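Local atomic coordinates of extracellular protein containing a SCP domain (Bacillus anthracis, PDB entry 4IFA), a protein that is of unknown function, but as an extracellular protein with an SCP (CAP-superfamily) domain has been put forward as a vaccine candidate and linked to virulence. Residues Glu120-Val125 and Thr151-Gln156; Tyr169-Thr174 and Gly310-Leu315; Gly288-Ala293 and Gln303-Ser308; Ala293-Ser296 and Ala300-Gln303. One frame throughout, in Å; residues are numbered along the deposited sequence. Where two conformers were deposited one is given.

Contact 1: Glu120-Val125 and Thr151-Gln156; sequences EKYEDV and TEVMEQ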
loop_
_atom_site.group_PDB
_atom_site.type_symbol
_atom_site.label_atom_id
_atom_site.label_comp_id
_atom_site.label_asym_id
_atom_site.label_seq_id
_atom_site.Cartn_x
_atom_site.Cartn_y
_atom_site.Cartn_z
ATOM N N GLU A 120 14.415 -4.247 -8.682
ATOM C CA GLU A 120 15.673 -3.541 -8.951
ATOM C C GLU A 120 16.349 -3.053 -7.687
ATOM O O GLU A 120 15.685 -2.574 -6.751
ATOM C CB GLU A 120 15.429 -2.369 -9.905
ATOM C CG GLU A 120 16.708 -1.750 -10.482
ATOM C CD GLU A 120 16.471 -0.741 -11.576
ATOM O OE1 GLU A 120 15.338 -0.285 -11.764
ATOM O OE2 GLU A 120 17.477 -0.448 -12.303
ATOM N N LYS A 121 17.666 -3.166 -7.629
ATOM C CA LYS A 121 18.426 -2.719 -6.492
ATOM C C LYS A 121 18.446 -1.201 -6.354
ATOM O O LYS A 121 18.545 -0.461 -7.348
ATOM C CB LYS A 121 19.855 -3.233 -6.529
ATOM C CG LYS A 121 20.041 -4.747 -6.465
ATOM C CD LYS A 121 19.552 -5.354 -5.158
ATOM C CE LYS A 121 20.101 -6.775 -4.986
ATOM N NZ LYS A 121 19.503 -7.455 -3.831
ATOM N N TYR A 122 18.350 -0.736 -5.101
ATOM C CA TYR A 122 18.384 0.686 -4.806
ATOM C C TYR A 122 19.577 1.414 -5.488
ATOM O O TYR A 122 19.397 2.507 -6.013
ATOM C CB TYR A 122 18.440 0.900 -3.266
ATOM C CG TYR A 122 18.321 2.344 -2.835
ATOM C CD1 TYR A 122 17.101 2.911 -2.546
ATOM C CD2 TYR A 122 19.425 3.161 -2.788
ATOM C CE1 TYR A 122 16.981 4.208 -2.144
ATOM C CE2 TYR A 122 19.326 4.480 -2.396
ATOM C CZ TYR A 122 18.082 5.021 -2.131
ATOM O OH TYR A 122 17.979 6.341 -1.721
ATOM N N GLU A 123 20.790 0.852 -5.413
ATOM C CA GLU A 123 21.965 1.545 -5.989
ATOM C C GLU A 123 21.757 1.805 -7.489
ATOM O O GLU A 123 22.258 2.799 -8.013
ATOM C CB GLU A 123 23.292 0.840 -5.624
ATOM C CG GLU A 123 23.449 -0.516 -6.185
ATOM C CD GLU A 123 24.725 -1.227 -5.782
ATOM O OE1 GLU A 123 25.083 -2.164 -6.530
ATOM O OE2 GLU A 123 25.386 -0.858 -4.788
ATOM N N ASP A 124 21.113 0.885 -8.183
ATOM C CA ASP A 124 20.865 1.061 -9.623
ATOM C C ASP A 124 19.738 2.031 -9.903
ATOM O O ASP A 124 19.825 2.823 -10.854
ATOM C CB ASP A 124 20.561 -0.282 -10.262
ATOM C CG ASP A 124 21.739 -1.237 -10.173
ATOM O OD1 ASP A 124 22.907 -0.813 -10.352
ATOM O OD2 ASP A 124 21.547 -2.444 -9.931
ATOM N N VAL A 125 18.713 2.050 -9.055
ATOM C CA VAL A 125 17.620 3.004 -9.187
ATOM C C VAL A 125 18.163 4.432 -9.000
ATOM O O VAL A 125 17.868 5.307 -9.789
ATOM C CB VAL A 125 16.512 2.712 -8.177
ATOM C CG1 VAL A 125 15.482 3.849 -8.106
ATOM C CG2 VAL A 125 15.847 1.374 -8.484
ATOM N N THR A 151 15.834 8.109 6.389
ATOM C CA THR A 151 15.075 6.845 6.277
ATOM C C THR A 151 14.144 6.840 5.077
ATOM O O THR A 151 14.086 5.857 4.328
ATOM C CB THR A 151 14.294 6.588 7.578
ATOM O OG1 THR A 151 15.232 6.571 8.664
ATOM C CG2 THR A 151 13.511 5.263 7.534
ATOM N N GLU A 152 13.402 7.927 4.906
ATOM C CA GLU A 152 12.504 8.078 3.770
ATOM C C GLU A 152 13.239 8.043 2.412
ATOM O O GLU A 152 12.750 7.458 1.439
ATOM C CB GLU A 152 11.662 9.349 3.941
ATOM C CG GLU A 152 10.627 9.175 5.078
ATOM C CD GLU A 152 10.000 10.468 5.573
ATOM O OE1 GLU A 152 10.569 11.559 5.357
ATOM O OE2 GLU A 152 8.933 10.383 6.228
ATOM N N VAL A 153 14.424 8.655 2.349
ATOM C CA VAL A 153 15.195 8.616 1.125
ATOM C C VAL A 153 15.598 7.163 0.742
ATOM O O VAL A 153 15.680 6.839 -0.453
ATOM C CB VAL A 153 16.424 9.562 1.208
ATOM C CG1 VAL A 153 17.436 9.313 0.081
ATOM C CG2 VAL A 153 15.954 11.013 1.208
HETATM N N MSE A 154 15.836 6.310 1.740
HETATM C CA MSE A 154 16.210 4.907 1.486
HETATM C C MSE A 154 15.053 3.935 1.355
HETATM O O MSE A 154 15.216 2.881 0.731
HETATM C CB MSE A 154 17.129 4.381 2.576
HETATM C CG MSE A 154 18.504 5.040 2.588
HETATM SE SE MSE A 154 19.691 4.340 3.957
HETATM C CE MSE A 154 18.831 5.082 5.533
ATOM N N GLU A 155 13.910 4.261 1.963
ATOM C CA GLU A 155 12.737 3.393 1.913
ATOM C C GLU A 155 11.623 3.773 0.961
ATOM O O GLU A 155 10.902 2.877 0.508
ATOM C CB GLU A 155 12.125 3.229 3.341
ATOM C CG GLU A 155 13.141 2.590 4.294
ATOM C CD GLU A 155 12.640 2.373 5.715
ATOM O OE1 GLU A 155 11.478 2.715 6.027
ATOM O OE2 GLU A 155 13.461 1.901 6.532
ATOM N N GLN A 156 11.423 5.070 0.721
ATOM C CA GLN A 156 10.306 5.549 -0.093
ATOM C C GLN A 156 10.547 6.927 -0.704
ATOM O O GLN A 156 9.746 7.851 -0.516
ATOM C CB GLN A 156 9.011 5.524 0.725
ATOM C CG GLN A 156 9.151 6.251 2.074
ATOM C CD GLN A 156 7.835 6.515 2.770
ATOM O OE1 GLN A 156 6.878 6.965 2.147
ATOM N NE2 GLN A 156 7.808 6.315 4.088
#

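Contact 2: Tyr169-Thr174 and Gly310-Leu315; sequences YFDHFT and GHRKNL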
loop_
_atom_site.group_PDB
_atom_site.type_symbol
_atom_site.label_atom_id
_atom_site.label_comp_id
_atom_site.label_asym_id
_atom_site.label_seq_id
_atom_site.Cartn_x
_atom_site.Cartn_y
_atom_site.Cartn_z
ATOM N N TYR A 169 8.834 2.593 -3.535
ATOM C CA TYR A 169 8.840 1.867 -2.278
ATOM C C TYR A 169 9.864 0.738 -2.322
ATOM O O TYR A 169 9.805 -0.153 -3.177
ATOM C CB TYR A 169 7.460 1.300 -1.966
ATOM C CG TYR A 169 6.432 2.277 -1.433
ATOM C CD1 TYR A 169 6.561 2.816 -0.158
ATOM C CD2 TYR A 169 5.277 2.599 -2.153
ATOM C CE1 TYR A 169 5.623 3.652 0.380
ATOM C CE2 TYR A 169 4.314 3.426 -1.602
ATOM C CZ TYR A 169 4.494 3.947 -0.354
ATOM O OH TYR A 169 3.523 4.725 0.263
ATOM N N PHE A 170 10.795 0.776 -1.368
ATOM C CA PHE A 170 11.836 -0.248 -1.226
ATOM C C PHE A 170 11.639 -1.088 0.040
ATOM O O PHE A 170 11.105 -0.612 1.037
ATOM C CB PHE A 170 13.210 0.404 -1.130
ATOM C CG PHE A 170 13.713 0.929 -2.420
ATOM C CD1 PHE A 170 14.449 0.119 -3.270
ATOM C CD2 PHE A 170 13.406 2.214 -2.833
ATOM C CE1 PHE A 170 14.882 0.596 -4.529
ATOM C CE2 PHE A 170 13.831 2.682 -4.057
ATOM C CZ PHE A 170 14.552 1.877 -4.902
ATOM N N ASP A 171 12.122 -2.318 -0.039
ATOM C CA ASP A 171 12.401 -3.145 1.114
ATOM C C ASP A 171 13.864 -2.847 1.425
ATOM O O ASP A 171 14.750 -3.255 0.672
ATOM C CB ASP A 171 12.208 -4.610 0.718
ATOM C CG ASP A 171 12.554 -5.558 1.839
ATOM O OD1 ASP A 171 13.444 -5.245 2.669
ATOM O OD2 ASP A 171 11.876 -6.611 1.940
ATOM N N HIS A 172 14.121 -2.078 2.476
ATOM C CA HIS A 172 15.515 -1.655 2.768
ATOM C C HIS A 172 16.364 -2.792 3.248
ATOM O O HIS A 172 17.603 -2.660 3.292
ATOM C CB HIS A 172 15.615 -0.485 3.753
ATOM C CG HIS A 172 15.602 -0.878 5.194
ATOM N ND1 HIS A 172 14.441 -1.114 5.897
ATOM C CD2 HIS A 172 16.617 -1.035 6.081
ATOM C CE1 HIS A 172 14.741 -1.423 7.146
ATOM N NE2 HIS A 172 16.060 -1.372 7.291
ATOM N N PHE A 173 15.756 -3.905 3.662
ATOM C CA PHE A 173 16.572 -5.061 4.135
ATOM C C PHE A 173 17.158 -5.806 2.937
ATOM O O PHE A 173 18.279 -6.307 3.018
ATOM C CB PHE A 173 15.739 -6.028 4.987
ATOM C CG PHE A 173 15.231 -5.421 6.271
ATOM C CD1 PHE A 173 16.100 -5.124 7.293
ATOM C CD2 PHE A 173 13.873 -5.217 6.473
ATOM C CE1 PHE A 173 15.648 -4.596 8.481
ATOM C CE2 PHE A 173 13.412 -4.686 7.669
ATOM C CZ PHE A 173 14.284 -4.380 8.660
ATOM N N THR A 174 16.409 -5.872 1.844
ATOM C CA THR A 174 16.899 -6.536 0.636
ATOM C C THR A 174 17.393 -5.536 -0.404
ATOM O O THR A 174 18.033 -5.947 -1.398
ATOM C CB THR A 174 15.852 -7.409 -0.003
ATOM O OG1 THR A 174 14.752 -6.585 -0.408
ATOM C CG2 THR A 174 15.345 -8.491 1.007
ATOM N N GLY A 310 10.529 -6.542 13.586
ATOM C CA GLY A 310 9.542 -7.297 14.351
ATOM C C GLY A 310 8.276 -7.581 13.588
ATOM O O GLY A 310 7.665 -8.670 13.696
ATOM N N HIS A 311 7.850 -6.597 12.825
ATOM C CA HIS A 311 6.628 -6.743 12.051
ATOM C C HIS A 311 6.841 -7.674 10.858
ATOM O O HIS A 311 5.979 -8.463 10.453
ATOM C CB HIS A 311 6.138 -5.377 11.582
ATOM C CG HIS A 311 5.877 -4.421 12.701
ATOM N ND1 HIS A 311 6.853 -3.651 13.283
ATOM C CD2 HIS A 311 4.721 -4.105 13.329
ATOM C CE1 HIS A 311 6.316 -2.908 14.236
ATOM N NE2 HIS A 311 5.013 -3.146 14.268
ATOM N N ARG A 312 8.008 -7.527 10.235
ATOM C CA ARG A 312 8.428 -8.382 9.122
ATOM C C ARG A 312 8.433 -9.852 9.498
ATOM O O ARG A 312 8.082 -10.714 8.693
ATOM C CB ARG A 312 9.812 -7.925 8.636
ATOM C CG ARG A 312 10.394 -8.665 7.444
ATOM C CD ARG A 312 11.844 -8.203 7.283
ATOM N NE ARG A 312 12.481 -8.720 6.067
ATOM C CZ ARG A 312 12.278 -8.199 4.860
ATOM N NH1 ARG A 312 11.438 -7.177 4.679
ATOM N NH2 ARG A 312 12.890 -8.716 3.806
ATOM N N LYS A 313 8.851 -10.158 10.733
ATOM C CA LYS A 313 8.829 -11.538 11.213
ATOM C C LYS A 313 7.423 -12.140 11.063
ATOM O O LYS A 313 7.305 -13.294 10.657
ATOM C CB LYS A 313 9.370 -11.669 12.659
ATOM C CG LYS A 313 10.871 -11.436 12.747
ATOM C CD LYS A 313 11.519 -11.730 14.083
ATOM C CE LYS A 313 12.992 -11.231 14.041
ATOM N NZ LYS A 313 13.777 -11.682 12.842
ATOM N N ASN A 314 6.357 -11.375 11.376
ATOM C CA ASN A 314 5.014 -11.917 11.233
ATOM C C ASN A 314 4.641 -12.089 9.762
ATOM O O ASN A 314 4.119 -13.135 9.363
ATOM C CB ASN A 314 3.969 -11.051 11.932
ATOM C CG ASN A 314 4.046 -11.116 13.424
ATOM O OD1 ASN A 314 4.288 -12.191 14.010
ATOM N ND2 ASN A 314 3.819 -9.980 14.060
ATOM N N LEU A 315 4.982 -11.094 8.936
ATOM C CA LEU A 315 4.720 -11.201 7.502
ATOM C C LEU A 315 5.311 -12.437 6.880
ATOM O O LEU A 315 4.720 -13.066 6.017
ATOM C CB LEU A 315 5.289 -9.989 6.762
ATOM C CG LEU A 315 4.594 -8.665 7.036
ATOM C CD1 LEU A 315 5.427 -7.510 6.438
ATOM C CD2 LEU A 315 3.166 -8.566 6.495
#

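Contact 3: Gly288-Ala293 and Gln303-Ser308; sequences GENIAA and QGWLNS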
loop_
_atom_site.group_PDB
_atom_site.type_symbol
_atom_site.label_atom_id
_atom_site.label_comp_id
_atom_site.label_asym_id
_atom_site.label_seq_id
_atom_site.Cartn_x
_atom_site.Cartn_y
_atom_site.Cartn_z
ATOM N N GLY A 288 -0.369 -13.984 15.698
ATOM C CA GLY A 288 0.564 -12.846 15.698
ATOM C C GLY A 288 -0.162 -11.586 15.283
ATOM O O GLY A 288 -1.214 -11.648 14.674
ATOM N N GLU A 289 0.408 -10.433 15.626
ATOM C CA GLU A 289 -0.225 -9.154 15.314
ATOM C C GLU A 289 0.758 -8.089 14.881
ATOM O O GLU A 289 1.799 -7.946 15.496
ATOM C CB GLU A 289 -0.951 -8.626 16.547
ATOM C CG GLU A 289 -1.519 -7.204 16.453
ATOM C CD GLU A 289 -2.384 -6.899 17.658
ATOM O OE1 GLU A 289 -1.830 -6.489 18.711
ATOM O OE2 GLU A 289 -3.601 -7.109 17.543
ATOM N N ASN A 290 0.371 -7.327 13.847
ATOM C CA ASN A 290 1.066 -6.104 13.496
ATOM C C ASN A 290 0.058 -4.957 13.630
ATOM O O ASN A 290 -1.049 -5.056 13.134
ATOM C CB ASN A 290 1.604 -6.097 12.051
ATOM C CG ASN A 290 2.779 -6.996 11.856
ATOM O OD1 ASN A 290 3.506 -7.307 12.799
ATOM N ND2 ASN A 290 3.035 -7.385 10.590
ATOM N N ILE A 291 0.493 -3.865 14.245
ATOM C CA ILE A 291 -0.304 -2.654 14.403
ATOM C C ILE A 291 0.438 -1.449 13.824
ATOM O O ILE A 291 1.668 -1.395 13.799
ATOM C CB ILE A 291 -0.747 -2.382 15.892
ATOM C CG1 ILE A 291 0.433 -2.490 16.842
ATOM C CG2 ILE A 291 -1.882 -3.349 16.280
ATOM C CD1 ILE A 291 0.072 -2.094 18.312
ATOM N N ALA A 292 -0.346 -0.502 13.295
ATOM C CA ALA A 292 0.168 0.746 12.741
ATOM C C ALA A 292 -0.848 1.843 12.927
ATOM O O ALA A 292 -2.049 1.597 12.956
ATOM C CB ALA A 292 0.416 0.587 11.238
ATOM N N ALA A 293 -0.360 3.063 13.061
ATOM C CA ALA A 293 -1.238 4.219 13.171
ATOM C C ALA A 293 -0.687 5.433 12.427
ATOM O O ALA A 293 0.493 5.739 12.473
ATOM C CB ALA A 293 -1.463 4.607 14.648
ATOM N N GLN A 303 4.040 -1.015 4.009
ATOM C CA GLN A 303 5.444 -0.743 3.708
ATOM C C GLN A 303 6.210 -0.400 4.983
ATOM O O GLN A 303 7.407 -0.674 5.089
ATOM C CB GLN A 303 5.599 0.308 2.617
ATOM C CG GLN A 303 5.235 -0.243 1.253
ATOM C CD GLN A 303 6.146 -1.384 0.852
ATOM O OE1 GLN A 303 5.697 -2.504 0.553
ATOM N NE2 GLN A 303 7.440 -1.119 0.859
ATOM N N GLY A 304 5.524 0.194 5.955
ATOM C CA GLY A 304 6.125 0.438 7.269
ATOM C C GLY A 304 6.394 -0.887 7.966
ATOM O O GLY A 304 7.477 -1.103 8.561
ATOM N N TRP A 305 5.452 -1.823 7.901
ATOM C CA TRP A 305 5.639 -3.145 8.509
ATOM C C TRP A 305 6.767 -3.941 7.851
ATOM O O TRP A 305 7.601 -4.573 8.514
ATOM C CB TRP A 305 4.359 -3.973 8.503
ATOM C CG TRP A 305 3.278 -3.420 9.375
ATOM C CD1 TRP A 305 3.451 -2.835 10.603
ATOM C CD2 TRP A 305 1.852 -3.491 9.163
ATOM N NE1 TRP A 305 2.234 -2.505 11.145
ATOM C CE2 TRP A 305 1.237 -2.887 10.286
ATOM C CE3 TRP A 305 1.042 -3.954 8.131
ATOM C CZ2 TRP A 305 -0.154 -2.767 10.377
ATOM C CZ3 TRP A 305 -0.311 -3.796 8.217
ATOM C CH2 TRP A 305 -0.892 -3.243 9.343
ATOM N N LEU A 306 6.826 -3.915 6.529
ATOM C CA LEU A 306 7.883 -4.642 5.783
ATOM C C LEU A 306 9.257 -4.171 6.192
ATOM O O LEU A 306 10.215 -4.962 6.267
ATOM C CB LEU A 306 7.705 -4.421 4.283
ATOM C CG LEU A 306 8.615 -5.187 3.328
ATOM C CD1 LEU A 306 8.338 -6.678 3.422
ATOM C CD2 LEU A 306 8.474 -4.655 1.894
ATOM N N ASN A 307 9.374 -2.871 6.478
ATOM C CA ASN A 307 10.641 -2.253 6.846
ATOM C C ASN A 307 10.979 -2.189 8.337
ATOM O O ASN A 307 11.934 -1.525 8.731
ATOM C CB ASN A 307 10.715 -0.863 6.222
ATOM C CG ASN A 307 11.033 -0.925 4.762
ATOM O OD1 ASN A 307 12.188 -1.156 4.418
ATOM N ND2 ASN A 307 10.035 -0.689 3.891
ATOM N N SER A 308 10.274 -2.997 9.118
ATOM C CA SER A 308 10.516 -3.084 10.585
ATOM C C SER A 308 10.757 -4.552 10.936
ATOM O O SER A 308 9.884 -5.381 10.664
ATOM C CB SER A 308 9.292 -2.572 11.303
ATOM O OG SER A 308 9.366 -2.904 12.707
#

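Contact 4: Ala293-Ser296 and Ala300-Gln303; sequences AQHS and AALQ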
loop_
_atom_site.group_PDB
_atom_site.type_symbol
_atom_site.label_atom_id
_atom_site.label_comp_id
_atom_site.label_asym_id
_atom_site.label_seq_id
_atom_site.Cartn_x
_atom_site.Cartn_y
_atom_site.Cartn_z
ATOM N N ALA A 293 -0.360 3.063 13.061
ATOM C CA ALA A 293 -1.238 4.219 13.171
ATOM C C ALA A 293 -0.687 5.433 12.427
ATOM O O ALA A 293 0.493 5.739 12.473
ATOM C CB ALA A 293 -1.463 4.607 14.648
ATOM N N GLN A 294 -1.608 6.126 11.766
ATOM C CA GLN A 294 -1.380 7.428 11.122
ATOM C C GLN A 294 -0.821 7.437 9.714
ATOM O O GLN A 294 -0.797 8.482 9.067
ATOM C CB GLN A 294 -0.626 8.427 12.023
ATOM C CG GLN A 294 -1.268 8.585 13.426
ATOM C CD GLN A 294 -2.745 8.952 13.358
ATOM O OE1 GLN A 294 -3.178 9.645 12.434
ATOM N NE2 GLN A 294 -3.511 8.542 14.366
ATOM N N HIS A 295 -0.412 6.269 9.220
ATOM C CA HIS A 295 0.005 6.162 7.821
ATOM C C HIS A 295 -1.167 6.630 6.943
ATOM O O HIS A 295 -2.338 6.418 7.298
ATOM C CB HIS A 295 0.441 4.749 7.478
ATOM C CG HIS A 295 1.533 4.242 8.370
ATOM N ND1 HIS A 295 1.316 3.887 9.693
ATOM C CD2 HIS A 295 2.848 4.062 8.135
ATOM C CE1 HIS A 295 2.457 3.471 10.210
ATOM N NE2 HIS A 295 3.407 3.585 9.284
ATOM N N SER A 296 -0.857 7.166 5.766
ATOM C CA SER A 296 -1.907 7.708 4.885
ATOM C C SER A 296 -2.941 6.712 4.440
ATOM O O SER A 296 -4.111 7.055 4.332
ATOM C CB SER A 296 -1.303 8.356 3.637
ATOM O OG SER A 296 -0.486 7.423 2.901
ATOM N N ALA A 300 0.733 2.335 2.567
ATOM C CA ALA A 300 1.783 2.945 3.364
ATOM C C ALA A 300 2.027 2.205 4.663
ATOM O O ALA A 300 3.197 1.963 5.068
ATOM C CB ALA A 300 1.442 4.433 3.643
ATOM N N ALA A 301 0.963 1.780 5.336
ATOM C CA ALA A 301 1.134 1.005 6.580
ATOM C C ALA A 301 1.884 -0.274 6.341
ATOM O O ALA A 301 2.798 -0.615 7.095
ATOM C CB ALA A 301 -0.219 0.672 7.233
ATOM N N LEU A 302 1.521 -1.007 5.303
ATOM C CA LEU A 302 2.178 -2.291 5.017
ATOM C C LEU A 302 3.688 -2.092 4.709
ATOM O O LEU A 302 4.548 -2.918 5.111
ATOM C CB LEU A 302 1.470 -3.022 3.872
ATOM C CG LEU A 302 2.057 -4.350 3.451
ATOM C CD1 LEU A 302 2.046 -5.331 4.607
ATOM C CD2 LEU A 302 1.219 -4.877 2.292
ATOM N N GLN A 303 4.040 -1.015 4.009
ATOM C CA GLN A 303 5.444 -0.743 3.708
ATOM C C GLN A 303 6.210 -0.400 4.983
ATOM O O GLN A 303 7.407 -0.674 5.089
ATOM C CB GLN A 303 5.599 0.308 2.617
ATOM C CG GLN A 303 5.235 -0.243 1.253
ATOM C CD GLN A 303 6.146 -1.384 0.852
ATOM O OE1 GLN A 303 5.697 -2.504 0.553
ATOM N NE2 GLN A 303 7.440 -1.119 0.859
#

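Contact 1: Glu120-Val125 and Thr151-Gln156
Tyr122 bridges two short helices of the N-terminal part of the chain by a side-chain-to-main-chain hydrogen bond to Val153, a compact example of how a single phenol can tie one helix start to another helix end. Tyr122 stands in the first turn of helix 122-128, directly after Lys121 at the N-cap position, and Val153 lies in the last turn of helix 150-155. With CG anti to the backbone N (chi1 -173°), the ring extends across to the other helix, and Tyr122 OH donates to Val153 O over 2.7 Å. The hydroxyl does not approach along a lone pair of that carbonyl: it stands 51° above the carbonyl plane. Beside the bond, Val153 CG1 packs at 3.5 Å from Tyr122 OH, while Tyr122 CE1 comes within 3.6 Å of Met154 O. The ring is further held by Phe170 of strand 164-171, which meets it edge-to-face. The residue four places on from Val153 is a proline, which has no N-H to offer, so the phenol supplies a bond for the Val153 carbonyl, and the partly buried ring gains a polar anchor at its far end.

Contact 2: Tyr169-Thr174 and Gly310-Leu315
The guanidinium of Arg312 carries Phe173 CD2 over one face and Asp171 OD2 at its edge, in plane. The phenyl does not stack flat: ring and guanidinium planes are 52° apart, and Arg312 NH1 lies at the ring's edge, 3.6 Å from Phe173 CD2. Over a face of the Phe173 ring, toward its rim, sits the CE1 corner of the neighbouring His172. The carboxylate of Asp171 is turned nearly perpendicular to the guanidinium, at 82°, and the salt bridge is end-on with both nitrogens converging on one oxygen. Arg312 NH1 donates to Asp171 OD2 at 2.8 Å, and Arg312 NH2 reaches the same Asp171 OD2 at 3.0 Å, on its syn lone pair. An all-extended chain from CG to NE carries the charge out from helix 309-315, with Phe173 CD2 resting 3.7 Å from Arg312 CD on the way. Thr174 CG2 closes in beside Arg312 NH2. The other oxygen, Asp171 OD1, accepts from Phe173 N at 2.9 Å and from Thr174 N at 3.1 Å, so the turn itself fixes the carboxylate, while Arg312 NH1 also donates to Leu306 O. An Asx turn at the end of strand 164-171 thus presents an acid to the arginine of the GHRxNL sequence, of a kind recurrent in bacterial SCP domains, and joins the two family regions of this chain.

Contact 3: Gly288-Ala293 and Gln303-Ser308
Trp305 leans on the strand that carries the GENI sequence, a hallmark of the CAP superfamily, and joins helix 298-306 to strand 286-293, an outermost strand of the mixed sheet, on the side to which Asn290 and Ala292 point. The indole shows how one flat side chain can read a strand through both its face and its edge. At the edge, Trp305 NE1 donates to Ile291 O over 2.9 Å, in an almost straight bond of 172° that keeps the acceptor in the ring plane. From the acceptor's side the approach is unusual, because the nitrogen stands 79° above the plane of the Ile291 carbonyl. Over the face comes Asn290 CB, 3.7 Å from the centroid of the five-membered ring of Trp305 and close to its normal, a CH-pi contact. Ala292, the next residue whose side chain points to the helix, sets its CB 3.5 Å from Trp305 CZ2, obliquely to the ring. Ile291 between them turns its side chain away and contributes its carbonyl. Chi1 of Asn290, -72°, places CG anti to the carbonyl carbon, so that its amide passes alongside the indole rather than ending on it. That amide is bound by others: ND2 donates to Gln334 OE1 and to His311 O, and OD1 accepts from Asn314 ND2. On the helix side, Asn307 ND2 donates to Gln303 O at 2.9 Å, closing the last turn with a side chain. Such sheet-to-helix packing, with a buried tryptophan laid against the GENI strand, belongs to the alpha-beta-alpha sandwich of SCP domains.

Contact 4: Ala293-Ser296 and Ala300-Gln303
His295 and Ala301 bring their CA atoms within 5.4 Å of each other, where the connection leaving strand 286-293 doubles back on the helix that follows. The reversal starts at Gln294, whose positive phi of 85° puts it in the left-handed region; His295 then returns to an extended conformation, and Ser296 already has helical angles ahead of helix 298-306. The opposing residues 300-303 are regular helix. No hydrogen bond spans the two segments, so the contact rests on van der Waals fit, an imidazole laid against two alanines. The imidazole of His295 lies over the helix backbone: Ala301 CA sits 4.0 Å from the ring centroid of His295 and 24° off its normal, a CH-pi approach displaced toward the rim. Lower on the same side chain, His295 CB is 3.7 Å from Ala301 N and 4.0 Å from Ala300 CB. Chi1 of His295 is -56°, which sets CG anti to the carbonyl carbon and lays the ring against the helix. The connection leads from an outermost strand of the mixed sheet to a helix of the alpha-beta-alpha sandwich expected of an SCP domain, and here the alanines let the chain come close. Tyr332 of the adjoining strand 331-338, whose OH takes up the His295 carbonyl, also touches the Ala301 side chain. At the other end of the connection, Ser296 OG meets Ala300 CB at 3.6 Å, a van der Waals touch, the hydroxyl being hydrogen-bonded to Gln191 OE1. Ser296 O in turn pairs with Tyr77 OH, and Ala300 N with Asp297 OD1, close to the helix start.

In the fold
From the N terminus, contact 1 comes first, closing the loop from helix 122-128 to helix 150-155 before any other contact opens. Contact 2 then begins at strand 164-171 and closes far along the chain at helix 309-315, so that its long loop joins the N-terminal region to the SCP domain. Nested inside it is contact 3, which pairs strand 286-293 with helix 298-306, and contact 4, starting from the end of the same strand, folds the connection 293-296 back on that helix; these inner contacts share Ala293 and Gln303. No loops cross. Bonds also link them in space: the Glu155 and Phe170 backbones tie contact 1 to contact 2, whose His172 bonds to Asn307 of contact 3.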